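Local coordinates for xylose isomerase domain protein TIM barrel (Planctomyces limnophilus, PDB 3TVA), which binds a magnesium ion in a xylose isomerase-like TIM barrel and is probably an isomerase, its substrate not established, at residues P12-G22 and V35-H44; I189-I197 and W217-G228. One frame throughout, in Å; residues are numbered along the deposited sequence. Where two conformers were deposited one is given.

Contact 1: residues P12-G22 and V35-H44; sequences PIGVFTSVDAG and VPTVQVHAPH
T17 and H41 draw strands 13-18 and 37-41 together as parallel neighbours, their axes 4.5 Å apart at closest and 30° askew. With helix 27-32 between them in sequence they form a beta-alpha-beta unit of the TIM barrel. Two short bonds secure the C-terminal half of the pair: T17 N gives to Q39 O and H41 N to T17 O, each at 2.8 Å. In one of its two modelled conformers, the T17 hydroxyl adds a second bond to Q39 O: with chi1 at 61°, OG1 sits between the backbone N and carbonyl carbon of T17, above the carbonyl plane of Q39, while T17 CG2 is turned onto V38 CG1. V15, V35 and V38, branched and apolar, pack against A30 of helix 27-32. F16 and Q39 share the other face, the ring touching Q39 CB obliquely through CD1, and Q39 OE1 accepts a hydrogen bond from NE2 of H211, a magnesium ligand. Past the strands G22, having no side chain, lays its CA over the face of the H41 ring, 3.6 Å from the centroid. D20 OD2 takes H44 N on its syn side at 2.9 Å, and A21 CB rests over the H44 imidazole, 3.4 Å from its centroid.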
ATOM      1  N   PRO A  12      -5.118  -8.853  12.772  1.00 21.38           N
ATOM      2  CA  PRO A  12      -3.760  -9.358  13.020  1.00 24.86           C
ATOM      3  C   PRO A  12      -2.773  -8.283  12.583  1.00 23.86           C
ATOM      4  O   PRO A  12      -3.039  -7.574  11.619  1.00 22.37           O
ATOM      5  CB  PRO A  12      -3.656 -10.580  12.098  1.00 21.71           C
ATOM      6  CG  PRO A  12      -4.629 -10.294  10.974  1.00 21.59           C
ATOM      7  CD  PRO A  12      -5.776  -9.545  11.648  1.00 19.40           C
ATOM      8  N   ILE A  13      -1.701  -8.098  13.333  1.00 23.09           N
ATOM      9  CA  ILE A  13      -0.727  -7.073  12.983  1.00 28.87           C
ATOM     10  C   ILE A  13       0.251  -7.584  11.918  1.00 34.99           C
ATOM     11  O   ILE A  13       0.534  -8.781  11.839  1.00 39.48           O
ATOM     12  CB  ILE A  13      -0.060  -6.470  14.240  1.00 38.73           C
ATOM     13  CG1 ILE A  13      -1.030  -5.470  14.878  1.00 39.12           C
ATOM     14  CG2 ILE A  13       1.233  -5.741  13.900  1.00 40.35           C
ATOM     15  CD1 ILE A  13      -1.440  -5.806  16.257  1.00 42.74           C
ATOM     16  N   GLY A  14       0.751  -6.682  11.085  1.00 29.85           N
ATOM     17  CA  GLY A  14       1.665  -7.082  10.042  1.00 26.39           C
ATOM     18  C   GLY A  14       2.692  -6.000   9.853  1.00 25.13           C
ATOM     19  O   GLY A  14       2.592  -4.920  10.446  1.00 22.16           O
ATOM     20  N   VAL A  15       3.730  -6.318   9.092  1.00 23.10           N
ATOM     21  CA  VAL A  15       4.699  -5.312   8.703  1.00 19.37           C
ATOM     22  C   VAL A  15       4.916  -5.403   7.203  1.00 22.05           C
ATOM     23  O   VAL A  15       4.707  -6.454   6.586  1.00 19.12           O
ATOM     24  CB  VAL A  15       6.052  -5.446   9.455  1.00 23.28           C
ATOM     25  CG1 VAL A  15       5.839  -5.354  10.976  1.00 21.53           C
ATOM     26  CG2 VAL A  15       6.748  -6.746   9.077  1.00 20.57           C
ATOM     27  N   PHE A  16       5.309  -4.284   6.615  1.00 22.50           N
ATOM     28  CA  PHE A  16       5.540  -4.230   5.190  1.00 24.04           C
ATOM     29  C   PHE A  16       6.995  -4.647   4.983  1.00 24.65           C
ATOM     30  O   PHE A  16       7.897  -4.052   5.554  1.00 28.58           O
ATOM     31  CB  PHE A  16       5.242  -2.819   4.656  1.00 20.31           C
ATOM     32  CG  PHE A  16       5.326  -2.713   3.169  1.00 28.46           C
ATOM     33  CD1 PHE A  16       4.179  -2.777   2.392  1.00 31.31           C
ATOM     34  CD2 PHE A  16       6.554  -2.561   2.541  1.00 33.49           C
ATOM     35  CE1 PHE A  16       4.251  -2.690   1.007  1.00 30.49           C
ATOM     36  CE2 PHE A  16       6.635  -2.469   1.152  1.00 37.86           C
ATOM     37  CZ  PHE A  16       5.474  -2.528   0.390  1.00 32.87           C
ATOM     38  N   THR A  17       7.213  -5.674   4.171  0.64 25.47           N
ATOM     39  CA  THR A  17       8.539  -6.252   4.006  0.64 28.31           C
ATOM     40  C   THR A  17       9.015  -6.198   2.563  0.64 30.13           C
ATOM     41  O   THR A  17       8.237  -5.917   1.649  0.64 26.28           O
ATOM     42  CB  THR A  17       8.574  -7.726   4.451  0.64 33.33           C
ATOM     43  OG1 THR A  17       7.670  -8.495   3.646  0.64 30.80           O
ATOM     44  CG2 THR A  17       8.186  -7.847   5.917  0.64 35.14           C
ATOM     45  N   SER A  18      10.315  -6.424   2.384  1.00 32.26           N
ATOM     46  CA  SER A  18      10.928  -6.513   1.060  1.00 36.62           C
ATOM     47  C   SER A  18      11.773  -7.773   1.006  1.00 34.97           C
ATOM     48  O   SER A  18      12.418  -8.107   1.994  1.00 40.63           O
ATOM     49  CB  SER A  18      11.850  -5.311   0.794  1.00 40.01           C
ATOM     50  OG  SER A  18      11.117  -4.144   0.456  1.00 39.51           O
ATOM     51  N   VAL A  19      11.733  -8.508  -0.104  1.00 34.92           N
ATOM     52  CA  VAL A  19      12.757  -9.529  -0.367  1.00 38.66           C
ATOM     53  C   VAL A  19      14.102  -8.911  -0.778  1.00 44.61           C
ATOM     54  O   VAL A  19      15.144  -9.160  -0.162  1.00 47.43           O
ATOM     55  CB  VAL A  19      12.311 -10.491  -1.484  1.00 37.55           C
ATOM     56  CG1 VAL A  19      13.399 -11.542  -1.758  1.00 38.46           C
ATOM     57  CG2 VAL A  19      10.987 -11.137  -1.118  1.00 34.19           C
ATOM     58  N   ASP A  20      14.065  -8.112  -1.840  1.00 46.40           N
ATOM     59  CA  ASP A  20      15.187  -7.261  -2.236  1.00 53.70           C
ATOM     60  C   ASP A  20      14.719  -5.826  -2.536  1.00 56.81           C
ATOM     61  O   ASP A  20      15.054  -4.888  -1.807  1.00 61.87           O
ATOM     62  CB  ASP A  20      15.981  -7.869  -3.409  1.00 55.27           C
ATOM     63  CG  ASP A  20      15.082  -8.476  -4.491  1.00 54.33           C
ATOM     64  OD1 ASP A  20      15.471  -9.507  -5.082  1.00 54.28           O
ATOM     65  OD2 ASP A  20      13.997  -7.919  -4.757  1.00 50.79           O
ATOM     66  N   ALA A  21      13.930  -5.670  -3.600  1.00 51.28           N
ATOM     67  CA  ALA A  21      13.450  -4.358  -4.031  1.00 45.61           C
ATOM     68  C   ALA A  21      12.499  -3.751  -3.010  1.00 37.09           C
ATOM     69  O   ALA A  21      11.864  -4.475  -2.248  1.00 31.64           O
ATOM     70  CB  ALA A  21      12.762  -4.462  -5.392  1.00 45.16           C
ATOM     71  N   GLY A  22      12.391  -2.424  -3.000  1.00 37.09           N
ATOM     72  CA  GLY A  22      11.461  -1.746  -2.108  1.00 34.15           C
ATOM     73  C   GLY A  22      12.061  -1.299  -0.778  1.00 34.00           C
ATOM     74  O   GLY A  22      13.236  -1.554  -0.484  1.00 33.57           O
ATOM     75  N   VAL A  35       5.218 -11.164  14.176  1.00 34.27           N
ATOM     76  CA  VAL A  35       3.968 -10.811  13.509  1.00 28.62           C
ATOM     77  C   VAL A  35       3.499 -11.964  12.627  1.00 27.38           C
ATOM     78  O   VAL A  35       4.313 -12.638  12.001  1.00 28.29           O
ATOM     79  CB  VAL A  35       4.078  -9.491  12.697  1.00 34.55           C
ATOM     80  CG1 VAL A  35       4.635  -8.387  13.587  1.00 36.32           C
ATOM     81  CG2 VAL A  35       4.952  -9.674  11.467  1.00 32.10           C
ATOM     82  N   PRO A  36       2.186 -12.243  12.640  1.00 26.35           N
ATOM     83  CA  PRO A  36       1.564 -13.307  11.840  1.00 27.38           C
ATOM     84  C   PRO A  36       1.450 -13.039  10.322  1.00 26.23           C
ATOM     85  O   PRO A  36       1.293 -13.993   9.561  1.00 23.49           O
ATOM     86  CB  PRO A  36       0.167 -13.437  12.466  1.00 27.81           C
ATOM     87  CG  PRO A  36      -0.142 -12.033  12.947  1.00 28.97           C
ATOM     88  CD  PRO A  36       1.193 -11.511  13.455  1.00 28.27           C
ATOM     89  N   THR A  37       1.463 -11.777   9.900  1.00 23.03           N
ATOM     90  CA  THR A  37       1.188 -11.445   8.498  1.00 24.70           C
ATOM     91  C   THR A  37       2.146 -10.381   7.995  1.00 23.79           C
ATOM     92  O   THR A  37       2.683  -9.605   8.781  1.00 20.33           O
ATOM     93  CB  THR A  37      -0.255 -10.882   8.252  1.00 25.11           C
ATOM     94  OG1 THR A  37      -0.377  -9.589   8.858  1.00 30.18           O
ATOM     95  CG2 THR A  37      -1.319 -11.798   8.802  1.00 27.38           C
ATOM     96  N   VAL A  38       2.360 -10.358   6.683  1.00 20.88           N
ATOM     97  CA  VAL A  38       3.129  -9.294   6.058  1.00 16.38           C
ATOM     98  C   VAL A  38       2.506  -8.911   4.720  1.00 17.36           C
ATOM     99  O   VAL A  38       1.794  -9.698   4.096  1.00 21.21           O
ATOM    100  CB  VAL A  38       4.603  -9.709   5.783  1.00 21.00           C
ATOM    101  CG1 VAL A  38       5.374  -9.965   7.082  1.00 22.30           C
ATOM    102  CG2 VAL A  38       4.670 -10.926   4.855  1.00 18.62           C
ATOM    103  N   GLN A  39       2.797  -7.693   4.284  1.00 16.59           N
ATOM    104  CA  GLN A  39       2.685  -7.336   2.883  1.00 19.20           C
ATOM    105  C   GLN A  39       4.108  -7.304   2.367  1.00 21.53           C
ATOM    106  O   GLN A  39       5.039  -7.031   3.113  1.00 23.94           O
ATOM    107  CB  GLN A  39       2.039  -5.966   2.701  1.00 16.89           C
ATOM    108  CG  GLN A  39       0.577  -5.930   3.099  1.00 16.07           C
ATOM    109  CD  GLN A  39      -0.066  -4.618   2.723  1.00 21.20           C
ATOM    110  OE1 GLN A  39       0.501  -3.849   1.951  1.00 24.49           O
ATOM    111  NE2 GLN A  39      -1.252  -4.348   3.263  1.00 19.81           N
ATOM    112  N   VAL A  40       4.288  -7.627   1.098  1.00 16.19           N
ATOM    113  CA  VAL A  40       5.627  -7.763   0.558  1.00 20.26           C
ATOM    114  C   VAL A  40       5.794  -6.929  -0.701  1.00 25.23           C
ATOM    115  O   VAL A  40       4.976  -7.012  -1.624  1.00 23.00           O
ATOM    116  CB  VAL A  40       5.913  -9.236   0.186  1.00 21.55           C
ATOM    117  CG1 VAL A  40       7.352  -9.403  -0.248  1.00 27.48           C
ATOM    118  CG2 VAL A  40       5.615 -10.138   1.371  1.00 27.63           C
ATOM    119  N   HIS A  41       6.862  -6.145  -0.759  1.00 20.12           N
ATOM    120  CA  HIS A  41       7.214  -5.527  -2.015  1.00 21.23           C
ATOM    121  C   HIS A  41       7.708  -6.621  -2.977  1.00 23.41           C
ATOM    122  O   HIS A  41       8.529  -7.453  -2.606  1.00 26.39           O
ATOM    123  CB  HIS A  41       8.274  -4.448  -1.823  1.00 23.54           C
ATOM    124  CG  HIS A  41       8.432  -3.554  -3.014  1.00 29.19           C
ATOM    125  ND1 HIS A  41       8.973  -3.994  -4.206  1.00 33.07           N
ATOM    126  CD2 HIS A  41       8.094  -2.256  -3.208  1.00 26.65           C
ATOM    127  CE1 HIS A  41       8.985  -2.996  -5.076  1.00 32.79           C
ATOM    128  NE2 HIS A  41       8.454  -1.932  -4.496  1.00 33.73           N
ATOM    129  N   ALA A  42       7.196  -6.636  -4.204  1.00 23.17           N
ATOM    130  CA  ALA A  42       7.587  -7.672  -5.162  1.00 22.78           C
ATOM    131  C   ALA A  42       9.089  -7.620  -5.424  1.00 18.90           C
ATOM    132  O   ALA A  42       9.682  -6.550  -5.477  1.00 18.81           O
ATOM    133  CB  ALA A  42       6.820  -7.526  -6.477  1.00 22.46           C
ATOM    134  N   PRO A  43       9.703  -8.790  -5.581  1.00 20.67           N
ATOM    135  CA  PRO A  43      11.143  -8.870  -5.827  1.00 22.97           C
ATOM    136  C   PRO A  43      11.503  -8.298  -7.184  1.00 21.78           C
ATOM    137  O   PRO A  43      10.617  -8.059  -8.020  1.00 21.41           O
ATOM    138  CB  PRO A  43      11.428 -10.372  -5.781  1.00 23.75           C
ATOM    139  CG  PRO A  43      10.131 -11.017  -6.132  1.00 24.28           C
ATOM    140  CD  PRO A  43       9.062 -10.116  -5.564  1.00 23.72           C
ATOM    141  N   HIS A  44      12.792  -8.046  -7.376  1.00 23.18           N
ATOM    142  CA  HIS A  44      13.324  -7.622  -8.667  1.00 29.17           C
ATOM    143  C   HIS A  44      12.999  -8.646  -9.754  1.00 28.25           C
ATOM    144  O   HIS A  44      12.776  -9.813  -9.453  1.00 24.10           O
ATOM    145  CB  HIS A  44      14.830  -7.394  -8.554  1.00 36.99           C
ATOM    146  CG  HIS A  44      15.189  -6.101  -7.888  1.00 48.38           C
ATOM    147  ND1 HIS A  44      14.840  -4.870  -8.413  1.00 50.73           N
ATOM    148  CD2 HIS A  44      15.851  -5.843  -6.734  1.00 50.31           C
ATOM    149  CE1 HIS A  44      15.281  -3.914  -7.616  1.00 51.78           C
ATOM    150  NE2 HIS A  44      15.893  -4.476  -6.589  1.00 53.05           N
TER
HETATM  151  O   HOH W   1      11.258  -7.096  -2.671  1.00 24.95           O

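Contact 2: residues I189-I197 and W217-G228; sequences ILYGTGNPI and WAPVNERGKSWG
W217 lays its indole across the side chain of I189, the two crossing at about a right angle. I189 CG2 stands over the five-membered ring, 3.9 Å from its centroid in a CH-pi contact, and I189 CG1 reaches W217 CZ2 at 3.7 Å. The beta-branch allows this: CG2 lies anti to the backbone N and CG1 beside it (chi1 -64°), and both meet the same face. On the opposite face lies the guanidinium group of R223, whose extended chain carries NH1 over the indole, while R223 NE gives a 3.0 Å bond to A218 O and so helps fix the group there. The outer rim of the indole points at the turn after helix 185-190, with W217 CH2 3.6 Å from G194 O. G192 is the positive-phi residue of the Schellman motif that ends the helix; having no side chain, it lets its CA lie close against R223 and G224, with W217 CZ3 3.7 Å from G192 CA.

The second aromatic group is turned differently. Y191 and W227 run side by side in the same direction, but their ring planes are inclined at 59°, neither stacked nor edge-to-face. W227 CZ3 sits over the rim of one tyrosine face, and W227 CH2 comes within 3.5 Å of Y191 CE1. Beyond them, T85 of helix 82-88 touches both.

Between the two tryptophans the backbone is joined by polar links. G228 N meets L190 O in the carbonyl plane, on a lone pair, at 3.1 Å with a nearly straight 166° angle. One water joins I189 O to A218 N; another bridges L190 O, G224 N and S226 O. The chemistry therefore divides the work: carbonyls at the helix end, which lack the full set of helical donors, gain partners from the loop and its waters, while the W217 indole packs on I189 and the turn, and W227 on Y191, mostly through apolar contact.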
ATOM      1  N   ILE A 189      -1.552  13.070   4.135  1.00 20.45           N
ATOM      2  CA  ILE A 189      -0.879  14.143   4.843  1.00 19.32           C
ATOM      3  C   ILE A 189       0.420  14.521   4.143  1.00 24.78           C
ATOM      4  O   ILE A 189       0.762  15.700   4.042  1.00 25.50           O
ATOM      5  CB  ILE A 189      -0.634  13.759   6.307  1.00 19.54           C
ATOM      6  CG1 ILE A 189      -1.983  13.586   7.010  1.00 17.91           C
ATOM      7  CG2 ILE A 189       0.210  14.808   6.996  1.00 19.50           C
ATOM      8  CD1 ILE A 189      -1.884  13.233   8.477  1.00 21.27           C
ATOM      9  N   LEU A 190       1.135  13.516   3.649  1.00 24.54           N
ATOM     10  CA  LEU A 190       2.397  13.756   2.957  1.00 23.66           C
ATOM     11  C   LEU A 190       2.164  14.578   1.686  1.00 22.20           C
ATOM     12  O   LEU A 190       2.854  15.574   1.452  1.00 24.44           O
ATOM     13  CB  LEU A 190       3.106  12.430   2.660  1.00 23.18           C
ATOM     14  CG  LEU A 190       3.639  11.688   3.892  1.00 25.39           C
ATOM     15  CD1 LEU A 190       4.094  10.277   3.524  1.00 27.53           C
ATOM     16  CD2 LEU A 190       4.796  12.469   4.540  1.00 26.15           C
ATOM     17  N   TYR A 191       1.167  14.193   0.893  1.00 19.80           N
ATOM     18  CA  TYR A 191       0.784  14.980  -0.281  1.00 24.70           C
ATOM     19  C   TYR A 191       0.085  16.293   0.055  1.00 30.97           C
ATOM     20  O   TYR A 191      -0.031  17.169  -0.797  1.00 35.45           O
ATOM     21  CB  TYR A 191      -0.112  14.161  -1.210  1.00 24.09           C
ATOM     22  CG  TYR A 191       0.615  13.057  -1.934  1.00 24.94           C
ATOM     23  CD1 TYR A 191       1.464  13.335  -2.995  1.00 28.20           C
ATOM     24  CD2 TYR A 191       0.443  11.735  -1.563  1.00 26.66           C
ATOM     25  CE1 TYR A 191       2.133  12.311  -3.659  1.00 32.76           C
ATOM     26  CE2 TYR A 191       1.106  10.716  -2.208  1.00 30.61           C
ATOM     27  CZ  TYR A 191       1.945  11.004  -3.256  1.00 33.63           C
ATOM     28  OH  TYR A 191       2.593   9.972  -3.889  1.00 36.90           O
ATOM     29  N   GLY A 192      -0.396  16.427   1.288  1.00 32.28           N
ATOM     30  CA  GLY A 192      -1.072  17.648   1.716  1.00 34.57           C
ATOM     31  C   GLY A 192      -2.459  17.841   1.105  1.00 33.76           C
ATOM     32  O   GLY A 192      -2.963  18.953   0.999  1.00 37.72           O
ATOM     33  N   THR A 193      -3.075  16.745   0.684  1.00 33.81           N
ATOM     34  CA  THR A 193      -4.339  16.821  -0.030  1.00 41.58           C
ATOM     35  C   THR A 193      -5.617  17.050   0.799  1.00 50.99           C
ATOM     36  O   THR A 193      -6.413  17.945   0.481  1.00 58.54           O
ATOM     37  CB  THR A 193      -4.508  15.589  -0.888  1.00 40.85           C
ATOM     38  OG1 THR A 193      -4.317  14.436  -0.074  1.00 45.45           O
ATOM     39  CG2 THR A 193      -3.453  15.592  -1.956  1.00 37.81           C
ATOM     40  N   GLY A 194      -5.816  16.267   1.853  1.00 44.82           N
ATOM     41  CA  GLY A 194      -7.069  16.326   2.594  1.00 40.18           C
ATOM     42  C   GLY A 194      -7.059  15.450   3.833  1.00 33.01           C
ATOM     43  O   GLY A 194      -6.233  14.533   3.929  1.00 30.72           O
ATOM     44  N   ASN A 195      -7.958  15.729   4.779  1.00 26.44           N
ATOM     45  CA  ASN A 195      -7.998  14.966   6.019  1.00 24.59           C
ATOM     46  C   ASN A 195      -8.230  13.492   5.763  1.00 24.03           C
ATOM     47  O   ASN A 195      -9.234  13.112   5.159  1.00 26.30           O
ATOM     48  CB  ASN A 195      -9.061  15.483   6.993  1.00 32.88           C
ATOM     49  CG  ASN A 195      -8.977  14.787   8.353  1.00 39.84           C
ATOM     50  OD1 ASN A 195      -9.609  13.743   8.584  1.00 38.26           O
ATOM     51  ND2 ASN A 195      -8.161  15.345   9.249  1.00 41.50           N
ATOM     52  N   PRO A 196      -7.295  12.658   6.232  1.00 21.93           N
ATOM     53  CA  PRO A 196      -7.294  11.220   5.965  1.00 19.10           C
ATOM     54  C   PRO A 196      -8.462  10.452   6.612  1.00 20.46           C
ATOM     55  O   PRO A 196      -8.960   9.524   5.984  1.00 18.02           O
ATOM     56  CB  PRO A 196      -5.949  10.758   6.533  1.00 20.30           C
ATOM     57  CG  PRO A 196      -5.594  11.793   7.571  1.00 21.76           C
ATOM     58  CD  PRO A 196      -6.114  13.086   7.007  1.00 20.55           C
ATOM     59  N   ILE A 197      -8.900  10.821   7.813  1.00 18.30           N
ATOM     60  CA  ILE A 197     -10.028  10.100   8.414  1.00 17.27           C
ATOM     61  C   ILE A 197     -11.333  10.381   7.649  1.00 20.64           C
ATOM     62  O   ILE A 197     -12.130   9.472   7.433  1.00 21.61           O
ATOM     63  CB  ILE A 197     -10.219  10.396   9.920  1.00 18.82           C
ATOM     64  CG1 ILE A 197      -8.886  10.317  10.679  1.00 26.68           C
ATOM     65  CG2 ILE A 197     -11.239   9.415  10.531  1.00 19.17           C
ATOM     66  CD1 ILE A 197      -8.088   9.065  10.398  1.00 30.48           C
ATOM     67  N   TRP A 217       1.797  17.248   8.830  1.00 27.56           N
ATOM     68  CA  TRP A 217       1.485  18.143   7.714  1.00 28.04           C
ATOM     69  C   TRP A 217       2.659  19.061   7.393  1.00 30.91           C
ATOM     70  O   TRP A 217       3.404  19.465   8.286  1.00 32.11           O
ATOM     71  CB  TRP A 217       0.283  19.032   8.051  1.00 26.98           C
ATOM     72  CG  TRP A 217      -0.999  18.289   8.173  1.00 27.50           C
ATOM     73  CD1 TRP A 217      -1.592  17.858   9.327  1.00 30.68           C
ATOM     74  CD2 TRP A 217      -1.861  17.884   7.104  1.00 24.66           C
ATOM     75  NE1 TRP A 217      -2.765  17.199   9.037  1.00 29.31           N
ATOM     76  CE2 TRP A 217      -2.952  17.201   7.681  1.00 26.31           C
ATOM     77  CE3 TRP A 217      -1.809  18.022   5.716  1.00 27.65           C
ATOM     78  CZ2 TRP A 217      -3.990  16.669   6.920  1.00 27.95           C
ATOM     79  CZ3 TRP A 217      -2.834  17.487   4.957  1.00 28.42           C
ATOM     80  CH2 TRP A 217      -3.911  16.816   5.563  1.00 27.66           C
ATOM     81  N   ALA A 218       2.809  19.416   6.122  1.00 31.76           N
ATOM     82  CA  ALA A 218       3.681  20.531   5.758  1.00 31.67           C
ATOM     83  C   ALA A 218       3.055  21.827   6.282  1.00 35.44           C
ATOM     84  O   ALA A 218       1.864  21.851   6.608  1.00 38.09           O
ATOM     85  CB  ALA A 218       3.844  20.591   4.240  1.00 29.99           C
ATOM     86  N   PRO A 219       3.847  22.914   6.370  1.00 39.37           N
ATOM     87  CA  PRO A 219       3.243  24.219   6.678  1.00 40.35           C
ATOM     88  C   PRO A 219       2.108  24.514   5.696  1.00 45.87           C
ATOM     89  O   PRO A 219       2.170  24.033   4.559  1.00 41.92           O
ATOM     90  CB  PRO A 219       4.397  25.192   6.464  1.00 42.95           C
ATOM     91  CG  PRO A 219       5.618  24.384   6.764  1.00 42.67           C
ATOM     92  CD  PRO A 219       5.319  22.988   6.285  1.00 37.82           C
ATOM     93  N   VAL A 220       1.086  25.250   6.136  1.00 50.83           N
ATOM     94  CA  VAL A 220      -0.147  25.436   5.361  1.00 54.97           C
ATOM     95  C   VAL A 220       0.092  25.867   3.919  1.00 54.54           C
ATOM     96  O   VAL A 220      -0.488  25.300   2.985  1.00 53.66           O
ATOM     97  CB  VAL A 220      -1.081  26.481   6.008  1.00 63.96           C
ATOM     98  CG1 VAL A 220      -2.353  26.639   5.177  1.00 62.69           C
ATOM     99  CG2 VAL A 220      -1.418  26.088   7.439  1.00 67.79           C
ATOM    100  N   ASN A 221       0.949  26.870   3.754  0.52 54.93           N
ATOM    101  CA  ASN A 221       1.265  27.420   2.442  0.52 56.72           C
ATOM    102  C   ASN A 221       2.085  26.473   1.570  0.52 55.76           C
ATOM    103  O   ASN A 221       2.136  26.639   0.357  0.52 57.63           O
ATOM    104  CB  ASN A 221       1.986  28.763   2.587  0.52 60.68           C
ATOM    105  CG  ASN A 221       3.208  28.676   3.484  0.52 62.15           C
ATOM    106  OD1 ASN A 221       3.090  28.481   4.695  0.52 62.92           O
ATOM    107  ND2 ASN A 221       4.388  28.829   2.894  0.52 62.26           N
ATOM    108  N   GLU A 222       2.725  25.486   2.190  1.00 52.04           N
ATOM    109  CA  GLU A 222       3.527  24.497   1.459  1.00 47.41           C
ATOM    110  C   GLU A 222       2.800  23.182   1.118  1.00 43.28           C
ATOM    111  O   GLU A 222       3.381  22.291   0.495  1.00 43.31           O
ATOM    112  CB  GLU A 222       4.831  24.198   2.199  1.00 48.98           C
ATOM    113  CG  GLU A 222       5.757  25.398   2.322  1.00 59.68           C
ATOM    114  CD  GLU A 222       7.048  25.062   3.051  1.00 72.20           C
ATOM    115  OE1 GLU A 222       7.436  23.871   3.067  1.00 74.02           O
ATOM    116  OE2 GLU A 222       7.675  25.988   3.614  1.00 79.61           O
ATOM    117  N   ARG A 223       1.548  23.042   1.536  1.00 37.67           N
ATOM    118  CA  ARG A 223       0.837  21.788   1.309  1.00 38.37           C
ATOM    119  C   ARG A 223       0.610  21.518  -0.173  1.00 38.77           C
ATOM    120  O   ARG A 223       0.201  22.408  -0.916  1.00 40.51           O
ATOM    121  CB  ARG A 223      -0.470  21.754   2.097  1.00 39.42           C
ATOM    122  CG  ARG A 223      -0.205  21.798   3.578  1.00 40.92           C
ATOM    123  CD  ARG A 223      -1.420  21.576   4.429  1.00 40.44           C
ATOM    124  NE  ARG A 223      -1.079  21.888   5.811  1.00 45.23           N
ATOM    125  CZ  ARG A 223      -1.928  21.843   6.829  1.00 48.94           C
ATOM    126  NH1 ARG A 223      -3.190  21.483   6.633  1.00 49.82           N
ATOM    127  NH2 ARG A 223      -1.507  22.158   8.047  1.00 50.26           N
ATOM    128  N   GLY A 224       0.902  20.293  -0.605  1.00 35.47           N
ATOM    129  CA  GLY A 224       0.814  19.953  -2.015  1.00 31.83           C
ATOM    130  C   GLY A 224       2.001  20.472  -2.811  1.00 37.26           C
ATOM    131  O   GLY A 224       2.081  20.290  -4.024  1.00 40.84           O
ATOM    132  N   LYS A 225       2.934  21.121  -2.126  1.00 38.26           N
ATOM    133  CA  LYS A 225       4.141  21.634  -2.767  1.00 43.81           C
ATOM    134  C   LYS A 225       5.389  20.984  -2.173  1.00 43.94           C
ATOM    135  O   LYS A 225       6.182  20.373  -2.890  1.00 45.48           O
ATOM    136  CB  LYS A 225       4.183  23.162  -2.742  1.00 48.43           C
ATOM    137  CG  LYS A 225       3.078  23.770  -3.600  1.00 53.95           C
ATOM    138  CD  LYS A 225       3.245  25.260  -3.791  0.76 60.13           C
ATOM    139  CE  LYS A 225       3.107  25.972  -2.472  0.74 64.26           C
ATOM    140  NZ  LYS A 225       3.096  27.454  -2.608  0.72 70.12           N
ATOM    141  N   SER A 226       5.587  21.173  -0.873  1.00 39.59           N
ATOM    142  CA  SER A 226       6.589  20.420  -0.132  1.00 34.25           C
ATOM    143  C   SER A 226       5.967  19.184   0.522  1.00 31.98           C
ATOM    144  O   SER A 226       4.805  19.207   0.961  1.00 29.76           O
ATOM    145  CB  SER A 226       7.228  21.296   0.937  1.00 34.62           C
ATOM    146  OG  SER A 226       7.698  22.505   0.368  1.00 42.70           O
ATOM    147  N   TRP A 227       6.733  18.098   0.569  1.00 28.00           N
ATOM    148  CA  TRP A 227       6.311  16.896   1.275  1.00 26.70           C
ATOM    149  C   TRP A 227       6.035  17.251   2.734  1.00 27.72           C
ATOM    150  O   TRP A 227       6.715  18.101   3.303  1.00 25.25           O
ATOM    151  CB  TRP A 227       7.430  15.855   1.270  1.00 26.67           C
ATOM    152  CG  TRP A 227       7.648  15.080  -0.018  1.00 28.24           C
ATOM    153  CD1 TRP A 227       8.812  15.016  -0.759  1.00 28.48           C
ATOM    154  CD2 TRP A 227       6.703  14.231  -0.686  1.00 24.92           C
ATOM    155  NE1 TRP A 227       8.635  14.187  -1.845  1.00 28.53           N
ATOM    156  CE2 TRP A 227       7.350  13.697  -1.826  1.00 26.56           C
ATOM    157  CE3 TRP A 227       5.367  13.877  -0.437  1.00 27.32           C
ATOM    158  CZ2 TRP A 227       6.708  12.830  -2.712  1.00 26.29           C
ATOM    159  CZ3 TRP A 227       4.728  13.012  -1.318  1.00 27.53           C
ATOM    160  CH2 TRP A 227       5.402  12.496  -2.441  1.00 25.20           C
ATOM    161  N   GLY A 228       5.061  16.583   3.347  1.00 28.14           N
ATOM    162  CA  GLY A 228       5.002  16.547   4.798  1.00 30.04           C
ATOM    163  C   GLY A 228       6.124  15.639   5.298  1.00 30.49           C
ATOM    164  O   GLY A 228       6.985  15.223   4.523  1.00 31.81           O
TER
HETATM  165  O   HOH W   2       1.413  18.146   3.869  1.00 22.73           O
HETATM  166  O   HOH W   3       2.365  18.303   1.377  1.00 24.34           O

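In the fold
Contact 1 belongs to the buried barrel wall, its centre about 10 Å from that of the chain; contact 2 is partly buried and farther out, about 19 Å away, on the opposite side of the chain's centre. They share no element and do not touch, their nearest atoms being about 13 Å apart. In contact 1 parallel strand pairing, firmest around F16, T17 and their partners, does most of the joining, with small branched side chains on one face. Contact 2 ties a helix end to a loop with large aromatic rings, glycines and bridging waters instead. Contact 1 lies nearer the magnesium site, F16 being beside E259; contact 2 approaches it through L190, about 6 Å from D184 between side chains.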